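Local coordinates for tyrosine-protein phosphatase YwqE (Bacillus subtilis, PDB 3QY7), which removes phosphate from phosphotyrosine in proteins as a manganese-dependent tyrosine phosphatase, acting on YwqD, YwqF and Ssb, at residues M1-H5 with A228-L232; E138-R144 with Q174-S179; V154-A159 with I237-P242. All coordinates share one frame; numbering follows the deposited sequence.

Contact 1: residues M1-H5 with A228-L232. With FE (Fe (III) ion), chain C.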
loop_
_atom_site.group_PDB
_atom_site.type_symbol
_atom_site.label_atom_id
_atom_site.label_comp_id
_atom_site.label_asym_id
_atom_site.label_seq_id
_atom_site.Cartn_x
_atom_site.Cartn_y
_atom_site.Cartn_z
ATOM N N MET A 1 3.261 -1.957 14.749
ATOM C CA MET A 1 2.987 -1.235 13.477
ATOM C C MET A 1 2.141 -2.054 12.531
ATOM O O MET A 1 2.142 -3.276 12.596
ATOM C CB MET A 1 4.306 -0.876 12.790
ATOM C CG MET A 1 5.116 0.122 13.556
ATOM S SD MET A 1 6.475 0.689 12.526
ATOM C CE MET A 1 7.403 -0.810 12.416
ATOM N N ILE A 2 1.465 -1.356 11.622
ATOM C CA ILE A 2 0.563 -1.962 10.645
ATOM C C ILE A 2 1.135 -1.738 9.257
ATOM O O ILE A 2 1.495 -0.617 8.913
ATOM C CB ILE A 2 -0.808 -1.294 10.742
ATOM C CG1 ILE A 2 -1.408 -1.539 12.132
ATOM C CG2 ILE A 2 -1.763 -1.782 9.644
ATOM C CD1 ILE A 2 -2.481 -0.554 12.452
ATOM N N ASP A 3 1.205 -2.809 8.470
ATOM C CA ASP A 3 1.683 -2.751 7.078
ATOM C C ASP A 3 0.459 -2.868 6.186
ATOM O O ASP A 3 -0.246 -3.869 6.245
ATOM C CB ASP A 3 2.653 -3.916 6.843
ATOM C CG ASP A 3 3.378 -3.835 5.509
ATOM O OD1 ASP A 3 3.602 -2.708 5.018
ATOM O OD2 ASP A 3 3.727 -4.911 4.968
ATOM N N ILE A 4 0.196 -1.835 5.380
ATOM C CA ILE A 4 -1.070 -1.765 4.634
ATOM C C ILE A 4 -1.025 -2.302 3.200
ATOM O O ILE A 4 -2.036 -2.253 2.494
ATOM C CB ILE A 4 -1.690 -0.335 4.627
ATOM C CG1 ILE A 4 -0.852 0.660 3.806
ATOM C CG2 ILE A 4 -1.893 0.147 6.050
ATOM C CD1 ILE A 4 -1.705 1.814 3.244
ATOM N N HIS A 5 0.150 -2.759 2.759
ATOM C CA HIS A 5 0.342 -3.245 1.382
ATOM C C HIS A 5 1.402 -4.342 1.428
ATOM O O HIS A 5 2.550 -4.075 1.763
ATOM C CB HIS A 5 0.769 -2.058 0.493
ATOM C CG HIS A 5 0.974 -2.385 -0.960
ATOM N ND1 HIS A 5 1.027 -1.395 -1.915
ATOM C CD2 HIS A 5 1.099 -3.559 -1.627
ATOM C CE1 HIS A 5 1.217 -1.943 -3.108
ATOM N NE2 HIS A 5 1.252 -3.252 -2.963
ATOM N N ALA A 228 -1.606 4.485 9.438
ATOM C CA ALA A 228 -1.992 3.076 9.256
ATOM C C ALA A 228 -2.926 2.589 10.373
ATOM O O ALA A 228 -3.852 1.827 10.111
ATOM C CB ALA A 228 -0.760 2.171 9.127
ATOM N N GLU A 229 -2.693 3.059 11.603
ATOM C CA GLU A 229 -3.574 2.740 12.739
ATOM C C GLU A 229 -4.943 3.381 12.536
ATOM O O GLU A 229 -5.986 2.758 12.797
ATOM C CB GLU A 229 -2.971 3.207 14.080
ATOM C CG GLU A 229 -1.666 2.554 14.495
ATOM C CD GLU A 229 -1.820 1.207 15.224
ATOM O OE1 GLU A 229 -0.773 0.612 15.553
ATOM O OE2 GLU A 229 -2.952 0.736 15.460
ATOM N N LEU A 230 -4.958 4.630 12.062
ATOM C CA LEU A 230 -6.226 5.289 11.764
ATOM C C LEU A 230 -6.985 4.560 10.672
ATOM O O LEU A 230 -8.193 4.347 10.782
ATOM C CB LEU A 230 -6.029 6.771 11.379
ATOM C CG LEU A 230 -5.477 7.671 12.482
ATOM C CD1 LEU A 230 -4.999 8.965 11.865
ATOM C CD2 LEU A 230 -6.522 7.928 13.583
ATOM N N LEU A 231 -6.274 4.167 9.618
ATOM C CA LEU A 231 -6.869 3.386 8.540
ATOM C C LEU A 231 -7.463 2.087 9.082
ATOM O O LEU A 231 -8.586 1.750 8.774
ATOM C CB LEU A 231 -5.826 3.097 7.450
ATOM C CG LEU A 231 -6.253 2.180 6.313
ATOM C CD1 LEU A 231 -5.478 2.489 5.026
ATOM C CD2 LEU A 231 -6.134 0.699 6.665
ATOM N N LEU A 232 -6.717 1.357 9.881
ATOM C CA LEU A 232 -7.197 0.096 10.387
ATOM C C LEU A 232 -8.524 0.218 11.090
ATOM O O LEU A 232 -9.363 -0.657 10.919
ATOM C CB LEU A 232 -6.162 -0.564 11.295
ATOM C CG LEU A 232 -6.433 -2.046 11.559
ATOM C CD1 LEU A 232 -6.157 -2.794 10.302
ATOM C CD2 LEU A 232 -5.533 -2.558 12.577
HETATM FE FE FE C . 2.000 -4.450 -4.557
HETATM O O HOH W 1 0.541 -1.889 15.509
HETATM O O HOH W 2 2.636 -3.017 -5.586
#
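Ile2 and Ala228 meet at the heart of this buried contact, with Ile2 CB 3.8 Å from Ala228 CB. Here strand 2-3, the first of the TIM-barrel fold of this PHP-like phosphatase, takes helix 219-232, the last helix in the chain, onto its outer side. The alanine methyl also reaches Ile4, the next residue of the segment to face the helix, lying 3.9 Å from Ile4 CG2, so one small side chain spans both isoleucines. Ile2 has CG1 anti to its carbonyl carbon (chi1 -62°) and chi2 extended, and its CD1 reaches in between Glu229 and Leu232. That methyl ends 3.7 Å from Leu232 CD2. Glu229 is bent at chi2 (-84°), folding its carboxylate back over the same methyl, with OE2 3.3 Å from Ile2 CD1. The other oxygen, Glu229 OE1, accepts from a water at 2.8 Å, and that water accepts in turn from Met1 N at 2.8 Å; the bridge probably eases the charges of the chain terminus and the carboxylate. Farther in, Ile4 CD1 rests 4.2 Å from Leu231 CD1, and Phe190 of strand 190-192 and Ile38 of strand 36-38 touch both of these side chains. Asp3 points the other way and hydrogen-bonds Ser193, whose hydroxyl is also hydrogen-bonded to His5 O. At the far end of the segment is a metal ligand: His5 ND1 is hydrogen-bonded to Gln161 OE1, helping to orient the ring, and His5 NE2 binds an iron ion at 2.1 Å, together with His7, Glu80 and Asp194.

Contact 2: residues E138-R144 with Q174-S179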
loop_
_atom_site.group_PDB
_atom_site.type_symbol
_atom_site.label_atom_id
_atom_site.label_comp_id
_atom_site.label_asym_id
_atom_site.label_seq_id
_atom_site.Cartn_x
_atom_site.Cartn_y
_atom_site.Cartn_z
ATOM N N GLU A 138 5.562 6.837 -6.441
ATOM C CA GLU A 138 6.985 7.064 -6.789
ATOM C C GLU A 138 7.502 6.122 -7.884
ATOM O O GLU A 138 8.499 6.423 -8.557
ATOM C CB GLU A 138 7.875 6.999 -5.526
ATOM C CG GLU A 138 8.284 5.574 -5.036
ATOM C CD GLU A 138 7.200 4.810 -4.268
ATOM O OE1 GLU A 138 7.554 3.778 -3.677
ATOM O OE2 GLU A 138 6.021 5.216 -4.233
ATOM N N ARG A 139 6.838 4.983 -8.053
ATOM C CA ARG A 139 7.204 3.972 -9.037
ATOM C C ARG A 139 6.476 4.151 -10.369
ATOM O O ARG A 139 6.612 3.314 -11.266
ATOM C CB ARG A 139 6.922 2.568 -8.490
ATOM C CG ARG A 139 7.990 2.008 -7.570
ATOM C CD ARG A 139 8.975 1.192 -8.402
ATOM N NE ARG A 139 9.668 0.186 -7.607
ATOM C CZ ARG A 139 10.494 -0.732 -8.101
ATOM N NH1 ARG A 139 10.738 -0.798 -9.408
ATOM N NH2 ARG A 139 11.075 -1.590 -7.277
ATOM N N ASN A 140 5.697 5.224 -10.487
ATOM C CA ASN A 140 4.972 5.519 -11.720
ATOM C C ASN A 140 5.783 6.466 -12.616
ATOM O O ASN A 140 6.156 7.559 -12.191
ATOM C CB ASN A 140 3.611 6.139 -11.400
ATOM C CG ASN A 140 2.779 6.367 -12.635
ATOM O OD1 ASN A 140 2.915 7.391 -13.297
ATOM N ND2 ASN A 140 1.902 5.419 -12.943
ATOM N N ARG A 141 6.026 6.036 -13.853
ATOM C CA ARG A 141 6.857 6.801 -14.798
ATOM C C ARG A 141 6.323 8.211 -15.059
ATOM O O ARG A 141 7.098 9.172 -15.066
ATOM C CB ARG A 141 7.026 6.054 -16.128
ATOM C CG ARG A 141 8.328 6.407 -16.881
ATOM C CD ARG A 141 8.177 6.475 -18.407
ATOM N NE ARG A 141 7.446 5.348 -18.985
ATOM C CZ ARG A 141 8.005 4.254 -19.498
ATOM N NH1 ARG A 141 9.324 4.106 -19.511
ATOM N NH2 ARG A 141 7.235 3.295 -19.998
ATOM N N GLU A 142 5.012 8.339 -15.280
ATOM C CA GLU A 142 4.409 9.656 -15.523
ATOM C C GLU A 142 4.423 10.599 -14.320
ATOM O O GLU A 142 4.652 11.803 -14.468
ATOM C CB GLU A 142 2.990 9.537 -16.089
ATOM C CG GLU A 142 2.487 10.858 -16.651
ATOM C CD GLU A 142 1.180 10.763 -17.420
ATOM O OE1 GLU A 142 0.547 9.679 -17.473
ATOM O OE2 GLU A 142 0.785 11.813 -17.981
ATOM N N ILE A 143 4.159 10.076 -13.121
ATOM C CA ILE A 143 4.272 10.909 -11.934
ATOM C C ILE A 143 5.721 11.376 -11.755
ATOM O O ILE A 143 5.967 12.520 -11.382
ATOM C CB ILE A 143 3.759 10.182 -10.665
ATOM C CG1 ILE A 143 2.243 10.011 -10.742
ATOM C CG2 ILE A 143 4.159 10.935 -9.413
ATOM C CD1 ILE A 143 1.663 9.055 -9.693
ATOM N N ARG A 144 6.665 10.482 -12.021
ATOM C CA ARG A 144 8.095 10.794 -11.967
ATOM C C ARG A 144 8.448 11.932 -12.940
ATOM O O ARG A 144 9.186 12.853 -12.594
ATOM C CB ARG A 144 8.893 9.528 -12.288
ATOM C CG ARG A 144 10.406 9.659 -12.269
ATOM C CD ARG A 144 10.996 9.327 -10.908
ATOM N NE ARG A 144 12.448 9.242 -11.008
ATOM C CZ ARG A 144 13.144 8.108 -11.051
ATOM N NH1 ARG A 144 12.536 6.923 -10.965
ATOM N NH2 ARG A 144 14.461 8.162 -11.166
ATOM N N GLN A 174 17.898 6.468 -7.372
ATOM C CA GLN A 174 17.046 7.441 -7.986
ATOM C C GLN A 174 15.663 7.415 -7.356
ATOM O O GLN A 174 15.146 8.418 -7.037
ATOM C CB GLN A 174 16.962 7.232 -9.477
ATOM C CG GLN A 174 18.261 7.594 -10.149
ATOM C CD GLN A 174 18.765 8.931 -9.733
ATOM O OE1 GLN A 174 19.749 9.059 -9.026
ATOM N NE2 GLN A 174 18.063 9.953 -10.160
ATOM N N LEU A 175 15.114 6.223 -7.216
ATOM C CA LEU A 175 13.846 6.065 -6.569
ATOM C C LEU A 175 13.877 6.748 -5.168
ATOM O O LEU A 175 12.970 7.468 -4.824
ATOM C CB LEU A 175 13.518 4.572 -6.505
ATOM C CG LEU A 175 12.142 3.996 -6.760
ATOM C CD1 LEU A 175 11.435 4.715 -7.860
ATOM C CD2 LEU A 175 12.075 2.491 -6.972
ATOM N N LYS A 176 14.945 6.558 -4.383
ATOM C CA LYS A 176 15.023 7.188 -3.038
ATOM C C LYS A 176 14.921 8.719 -3.055
ATOM O O LYS A 176 14.185 9.334 -2.277
ATOM C CB LYS A 176 16.307 6.786 -2.289
ATOM C CG LYS A 176 16.442 7.447 -0.917
ATOM C CD LYS A 176 17.681 6.964 -0.167
ATOM C CE LYS A 176 17.879 7.787 1.081
ATOM N NZ LYS A 176 19.049 7.331 1.881
ATOM N N ALA A 177 15.706 9.338 -3.925
ATOM C CA ALA A 177 15.707 10.776 -4.075
ATOM C C ALA A 177 14.313 11.327 -4.413
ATOM O O ALA A 177 13.872 12.316 -3.825
ATOM C CB ALA A 177 16.713 11.164 -5.160
ATOM N N PHE A 178 13.629 10.658 -5.343
ATOM C CA PHE A 178 12.289 11.080 -5.754
ATOM C C PHE A 178 11.276 10.941 -4.610
ATOM O O PHE A 178 10.427 11.811 -4.401
ATOM C CB PHE A 178 11.830 10.318 -6.992
ATOM C CG PHE A 178 10.500 10.783 -7.523
ATOM C CD1 PHE A 178 10.276 12.131 -7.804
ATOM C CD2 PHE A 178 9.481 9.879 -7.747
ATOM C CE1 PHE A 178 9.048 12.567 -8.291
ATOM C CE2 PHE A 178 8.243 10.312 -8.246
ATOM C CZ PHE A 178 8.032 11.648 -8.507
ATOM N N SER A 179 11.404 9.861 -3.853
ATOM C CA SER A 179 10.463 9.552 -2.784
ATOM C C SER A 179 10.496 10.610 -1.696
ATOM O O SER A 179 9.458 11.010 -1.159
ATOM C CB SER A 179 10.793 8.181 -2.186
ATOM O OG SER A 179 10.740 7.155 -3.149
#
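Arg144 sets its CD over one face of the Phe178 ring, toward the rim. CD stands 3.9 Å from the ring centroid, 24° off the normal, a CH-pi contact, with the guanidinium plane tilted 25° from the ring. A bend at chi2 swings that group on toward helix 173-184, where Arg144 NH2 is 3.2 Å from Gln174 CB and Gln174 O lies over one guanidinium face. The ring points its rim at the opposing segment: Glu138 O is near its plane, 3.7 Å from Phe178 CD2, while Ile143 CG2 meets Phe178 CZ at 4.0 Å. In the barrel, this joins helix 173-184 to the turn after strand 131-135 and the start of helix 141-145. Asn140 is the N-cap of the latter, its OD1 accepting from Ile143 N at 3.0 Å on an in-plane lone pair. Leu175 crosses Arg139 at about a right angle, its CD2 over one guanidinium face, 3.4 Å from Arg139 NE; Phe171 makes a cation-pi contact to this arginine, whose side chain lies about 7 Å from a bound iron. Glu138 CG packs 3.5 Å from Ser179 OG, which donates to Leu175 O; Glu138 OE1 is hydrogen-bonded to Ser166 and Thr163.

Contact 3: residues V154-A159 with I237-P242; sequences VEKGAA and IFRQPP
The Arg239 guanidinium presents its NH2 edge to two backbone carbonyls, Val154 O and Ala158 O, both near its plane, while Gly157 O comes in obliquely. A water also lies in that plane at the edge. The arginine belongs to the irregular chain after helix 219-232, which runs as Ile237-Pro242 across the end of helix 148-155 and the start of strand 159-163 of the barrel. Val154 O is in the last turn of that helix, which closes in a Schellman motif; Gly157 O and Ala158 O follow in the link to the strand. Gly157 leaves the helix with a positive phi of 121°. Its amide turns back to Val154 O at 2.9 Å, and the arginine comes to the same oxygen from outside. That direct bond, Arg239 NH2 to Val154 O, is weak, 3.4 Å long with an angle of 129° at the hydrogen. The water gives a better route: it donates to Val154 O at 2.8 Å and accepts from Arg239 NH2 at 2.9 Å. Toward Ala158 O the distance from Arg239 NH2 is only 2.4 Å, too short to be taken at face value, so the details of that bond are doubtful. A bend at chi3 (88°) turns the guanidinium into this position, where its positive charge probably complements the partial negative charge of the helix C-terminus. On one flank of the arginine, Pro242 rests its ring on the last helical turn, with CG 3.9 Å from Glu155 CA and CB 4.0 Å from Val154 CG1. Leu187 also touches this proline. On the strand side, Phe190 of strand 190-192 packs against both Ala159 and Ile237, and the two meet directly, Ala159 CB lying 3.8 Å from Ile237 CD1.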
loop_
_atom_site.group_PDB
_atom_site.type_symbol
_atom_site.label_atom_id
_atom_site.label_comp_id
_atom_site.label_asym_id
_atom_site.label_seq_id
_atom_site.Cartn_x
_atom_site.Cartn_y
_atom_site.Cartn_z
ATOM N N VAL A 154 -4.025 14.350 -5.033
ATOM C CA VAL A 154 -4.016 14.482 -3.581
ATOM C C VAL A 154 -4.749 15.743 -3.105
ATOM O O VAL A 154 -5.531 15.695 -2.167
ATOM C CB VAL A 154 -2.575 14.401 -3.010
ATOM C CG1 VAL A 154 -2.553 14.770 -1.517
ATOM C CG2 VAL A 154 -2.010 13.000 -3.230
ATOM N N GLU A 155 -4.495 16.875 -3.761
ATOM C CA GLU A 155 -5.264 18.090 -3.496
ATOM C C GLU A 155 -6.778 17.812 -3.620
ATOM O O GLU A 155 -7.580 18.344 -2.846
ATOM C CB GLU A 155 -4.829 19.198 -4.457
ATOM C CG GLU A 155 -5.371 20.559 -4.131
ATOM C CD GLU A 155 -6.774 20.768 -4.680
ATOM O OE1 GLU A 155 -7.544 21.531 -4.057
ATOM O OE2 GLU A 155 -7.101 20.165 -5.729
ATOM N N LYS A 156 -7.142 16.962 -4.574
ATOM C CA LYS A 156 -8.554 16.610 -4.810
ATOM C C LYS A 156 -9.105 15.509 -3.896
ATOM O O LYS A 156 -10.271 15.118 -4.033
ATOM C CB LYS A 156 -8.787 16.239 -6.279
ATOM C CG LYS A 156 -8.718 17.425 -7.276
ATOM C CD LYS A 156 -9.776 18.468 -6.949
ATOM C CE LYS A 156 -10.167 19.268 -8.185
ATOM N NZ LYS A 156 -11.395 20.073 -7.901
ATOM N N GLY A 157 -8.270 14.993 -2.996
ATOM C CA GLY A 157 -8.751 14.115 -1.928
ATOM C C GLY A 157 -8.164 12.714 -1.865
ATOM O O GLY A 157 -8.441 11.975 -0.921
ATOM N N ALA A 158 -7.333 12.365 -2.842
ATOM C CA ALA A 158 -6.683 11.055 -2.861
ATOM C C ALA A 158 -5.606 11.034 -1.799
ATOM O O ALA A 158 -5.026 12.059 -1.448
ATOM C CB ALA A 158 -6.066 10.789 -4.220
ATOM N N ALA A 159 -5.374 9.843 -1.258
ATOM C CA ALA A 159 -4.180 9.603 -0.442
ATOM C C ALA A 159 -3.188 8.782 -1.245
ATOM O O ALA A 159 -3.529 8.214 -2.281
ATOM C CB ALA A 159 -4.581 8.849 0.842
ATOM N N ILE A 237 -7.577 9.703 8.153
ATOM C CA ILE A 237 -6.131 9.914 8.238
ATOM C C ILE A 237 -5.770 11.393 8.383
ATOM O O ILE A 237 -6.576 12.281 8.040
ATOM C CB ILE A 237 -5.377 9.326 7.019
ATOM C CG1 ILE A 237 -5.966 9.846 5.700
ATOM C CG2 ILE A 237 -5.436 7.794 7.040
ATOM C CD1 ILE A 237 -4.971 9.828 4.530
ATOM N N PHE A 238 -4.559 11.646 8.881
ATOM C CA PHE A 238 -4.061 13.005 9.045
ATOM C C PHE A 238 -3.282 13.425 7.817
ATOM O O PHE A 238 -2.437 12.680 7.299
ATOM C CB PHE A 238 -3.190 13.143 10.293
ATOM C CG PHE A 238 -3.882 12.746 11.570
ATOM C CD1 PHE A 238 -3.164 12.146 12.597
ATOM C CD2 PHE A 238 -5.253 12.987 11.751
ATOM C CE1 PHE A 238 -3.791 11.786 13.790
ATOM C CE2 PHE A 238 -5.887 12.620 12.935
ATOM C CZ PHE A 238 -5.145 12.016 13.954
ATOM N N ARG A 239 -3.573 14.634 7.357
ATOM C CA ARG A 239 -2.945 15.169 6.166
ATOM C C ARG A 239 -2.340 16.524 6.471
ATOM O O ARG A 239 -2.836 17.275 7.318
ATOM C CB ARG A 239 -3.976 15.306 5.033
ATOM C CG ARG A 239 -4.696 14.006 4.696
ATOM C CD ARG A 239 -5.995 14.232 3.928
ATOM N NE ARG A 239 -5.745 14.272 2.500
ATOM C CZ ARG A 239 -6.053 13.310 1.631
ATOM N NH1 ARG A 239 -6.672 12.192 1.992
ATOM N NH2 ARG A 239 -5.737 13.493 0.369
ATOM N N GLN A 240 -1.256 16.825 5.769
ATOM C CA GLN A 240 -0.690 18.168 5.763
ATOM C C GLN A 240 -1.007 18.794 4.388
ATOM O O GLN A 240 -1.308 18.064 3.421
ATOM C CB GLN A 240 0.819 18.124 6.050
ATOM C CG GLN A 240 1.205 17.584 7.442
ATOM C CD GLN A 240 0.749 18.459 8.602
ATOM O OE1 GLN A 240 0.321 17.948 9.644
ATOM N NE2 GLN A 240 0.839 19.776 8.436
ATOM N N PRO A 241 -0.968 20.140 4.295
ATOM C CA PRO A 241 -1.358 20.751 3.031
ATOM C C PRO A 241 -0.449 20.302 1.889
ATOM O O PRO A 241 0.778 20.457 1.983
ATOM C CB PRO A 241 -1.219 22.258 3.297
ATOM C CG PRO A 241 -1.180 22.409 4.777
ATOM C CD PRO A 241 -0.533 21.147 5.284
ATOM N N PRO A 242 -1.039 19.725 0.825
ATOM C CA PRO A 242 -0.239 19.251 -0.297
ATOM C C PRO A 242 0.448 20.401 -1.012
ATOM O O PRO A 242 -0.068 21.531 -1.029
ATOM C CB PRO A 242 -1.265 18.591 -1.225
ATOM C CG PRO A 242 -2.576 19.154 -0.819
ATOM C CD PRO A 242 -2.478 19.442 0.639
HETATM O O HOH W 3 -4.853 16.289 0.533
#

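Overall arrangement
Starting at the N terminus, the first strand waits for almost the whole chain before contact 1 brings helix 219-232 against strand 2-3, joining the two ends of the fold. Inside that large loop lies contact 2, a shorter closure that ties the turn after strand 131-135 and the start of helix 141-145 to helix 173-184. Contact 3 starts within the loop of contact 2, at the end of helix 148-155, but finishes in the tail beyond helix 219-232, so it crosses both of the others. Contacts 1 and 2 sit on opposite sides of the chain's centre, their own centres about 23 Å apart. Contacts 1 and 3 touch directly, where Leu230 packs on Ile237 and Phe238.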